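Local coordinates for putative glyoxalase (Bacillus halodurans C-125, PDB 3CT8), which is a putative glyoxalase that binds zinc and belongs to the glyoxalase/bleomycin resistance protein/dioxygenase superfamily, at residues Ala36-Asp39 / Trp40-Gly43. Sequence-based numbering, arbitrary orientation.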
loop_
_atom_site.group_PDB
_atom_site.type_symbol
_atom_site.label_atom_id
_atom_site.label_comp_id
_atom_site.label_asym_id
_atom_site.label_seq_id
_atom_site.Cartn_x
_atom_site.Cartn_y
_atom_site.Cartn_z
ATOM N N ALA A 36 11.305 0.983 14.390
ATOM C CA ALA A 36 12.640 1.551 14.409
ATOM C C ALA A 36 13.003 1.971 12.999
ATOM O O ALA A 36 13.554 3.045 12.758
ATOM C CB ALA A 36 13.662 0.498 14.930
ATOM N N PHE A 37 12.658 1.106 12.062
ATOM C CA PHE A 37 12.965 1.333 10.655
ATOM C C PHE A 37 12.111 2.449 10.058
ATOM O O PHE A 37 12.636 3.417 9.485
ATOM C CB PHE A 37 12.831 0.027 9.843
ATOM C CG PHE A 37 12.970 0.221 8.355
ATOM C CD1 PHE A 37 14.211 0.188 7.753
ATOM C CD2 PHE A 37 11.836 0.439 7.561
ATOM C CE1 PHE A 37 14.334 0.369 6.394
ATOM C CE2 PHE A 37 11.946 0.633 6.193
ATOM C CZ PHE A 37 13.208 0.602 5.606
ATOM N N TRP A 38 10.802 2.326 10.273
ATOM C CA TRP A 38 9.827 3.280 9.732
ATOM C C TRP A 38 9.924 4.642 10.360
ATOM O O TRP A 38 9.728 5.632 9.710
ATOM C CB TRP A 38 8.412 2.703 9.778
ATOM C CG TRP A 38 8.308 1.542 8.843
ATOM C CD1 TRP A 38 8.342 0.205 9.159
ATOM C CD2 TRP A 38 8.289 1.619 7.413
ATOM N NE1 TRP A 38 8.251 -0.551 8.005
ATOM C CE2 TRP A 38 8.212 0.297 6.922
ATOM C CE3 TRP A 38 8.242 2.683 6.504
ATOM C CZ2 TRP A 38 8.142 0.010 5.537
ATOM C CZ3 TRP A 38 8.167 2.405 5.132
ATOM C CH2 TRP A 38 8.147 1.082 4.655
ATOM N N ASP A 39 10.234 4.702 11.634
ATOM C CA ASP A 39 10.369 6.010 12.259
ATOM C C ASP A 39 11.473 6.760 11.519
ATOM O O ASP A 39 11.378 7.979 11.247
ATOM C CB ASP A 39 10.767 5.932 13.734
ATOM C CG ASP A 39 9.598 5.676 14.684
ATOM O OD1 ASP A 39 8.415 5.581 14.274
ATOM O OD2 ASP A 39 9.907 5.614 15.900
ATOM N N TRP A 40 12.529 5.996 11.210
ATOM C CA TRP A 40 13.711 6.548 10.559
ATOM C C TRP A 40 13.427 6.981 9.140
ATOM O O TRP A 40 13.626 8.144 8.749
ATOM C CB TRP A 40 14.950 5.611 10.624
ATOM C CG TRP A 40 15.977 6.122 9.674
ATOM C CD1 TRP A 40 16.762 7.212 9.837
ATOM C CD2 TRP A 40 16.234 5.637 8.340
ATOM N NE1 TRP A 40 17.515 7.436 8.699
ATOM C CE2 TRP A 40 17.209 6.476 7.770
ATOM C CE3 TRP A 40 15.733 4.576 7.580
ATOM C CZ2 TRP A 40 17.694 6.282 6.491
ATOM C CZ3 TRP A 40 16.221 4.381 6.319
ATOM C CH2 TRP A 40 17.199 5.232 5.787
ATOM N N LEU A 41 12.883 6.056 8.370
ATOM C CA LEU A 41 12.611 6.354 6.960
ATOM C C LEU A 41 11.563 7.436 6.760
ATOM O O LEU A 41 11.758 8.387 6.008
ATOM C CB LEU A 41 12.214 5.106 6.189
ATOM C CG LEU A 41 12.123 5.390 4.683
ATOM C CD1 LEU A 41 13.480 5.881 4.084
ATOM C CD2 LEU A 41 11.591 4.142 3.943
ATOM N N LEU A 42 10.438 7.253 7.424
ATOM C CA LEU A 42 9.306 8.169 7.312
ATOM C C LEU A 42 9.738 9.480 7.913
ATOM O O LEU A 42 9.305 10.540 7.516
ATOM C CB LEU A 42 8.042 7.609 7.978
ATOM C CG LEU A 42 7.544 6.279 7.360
ATOM C CD1 LEU A 42 6.184 5.805 7.956
ATOM C CD2 LEU A 42 7.441 6.412 5.792
ATOM N N GLY A 43 10.694 9.376 8.823
ATOM C CA GLY A 43 11.266 10.535 9.491
ATOM C C GLY A 43 12.053 11.286 8.434
ATOM O O GLY A 43 11.863 12.467 8.211
#
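Trp-38 and Leu-42 meet one turn apart on helix 31-44. The branch point of the leucine, CG, sits at the rim of the indole, near its plane, 3.8 Å from Trp-38 CE3. The two side chains cross at a slant, and Leu-42 CD2 stays close to the same edge. Leu-42 has CG anti to its carbonyl carbon (chi1 -61°), which folds the branch back along the helix toward the preceding turn. Leu-41 approaches the indole differently. Its side chain runs beside that of Trp-38 in the same direction, and its CD2 lies 4.0 Å from Trp-38 CZ3. The same methyl reaches Phe-37 CE2 at 4.2 Å, so one branch of Leu-41 touches both aromatic rings. Phe-37 in turn lays CD2 over one face of the Trp-38 indole, 3.6 Å above the plane and offset toward the rim.

This is i to i+3 and i to i+4 packing on the buried side of an alpha helix. The helix follows strand 21-28 in a VOC-type beta-alpha-beta-beta-beta module, and Trp-38 and Leu-41 also touch Val-141 of strand 140-144. Trp-38 stacks on Phe-68, and its NE1 is hydrogen-bonded to Asp-135 OD2. That bond helps fix the rotation of the ring.

Trp-40 leaves in another direction. Its CG is anti to the backbone N (chi1 167°), and the indole packs on helix 97-110. Its nearest approach to the Phe-37 ring is loose, Trp-40 CZ3 to Phe-37 CE1 at 4.4 Å. Asp-39 points away from 40-43, its OD1 hydrogen-bonded to Tyr-59 OH and salt-bridged to Lys-57 NZ. Beneath the side chains, Leu-41 N hydrogen-bonds to Phe-37 O at 2.9 Å, nearly straight at 167°. The Leu-42 N to Trp-38 O hydrogen bond is as long but more bent, its donor tilted from the carbonyl plane.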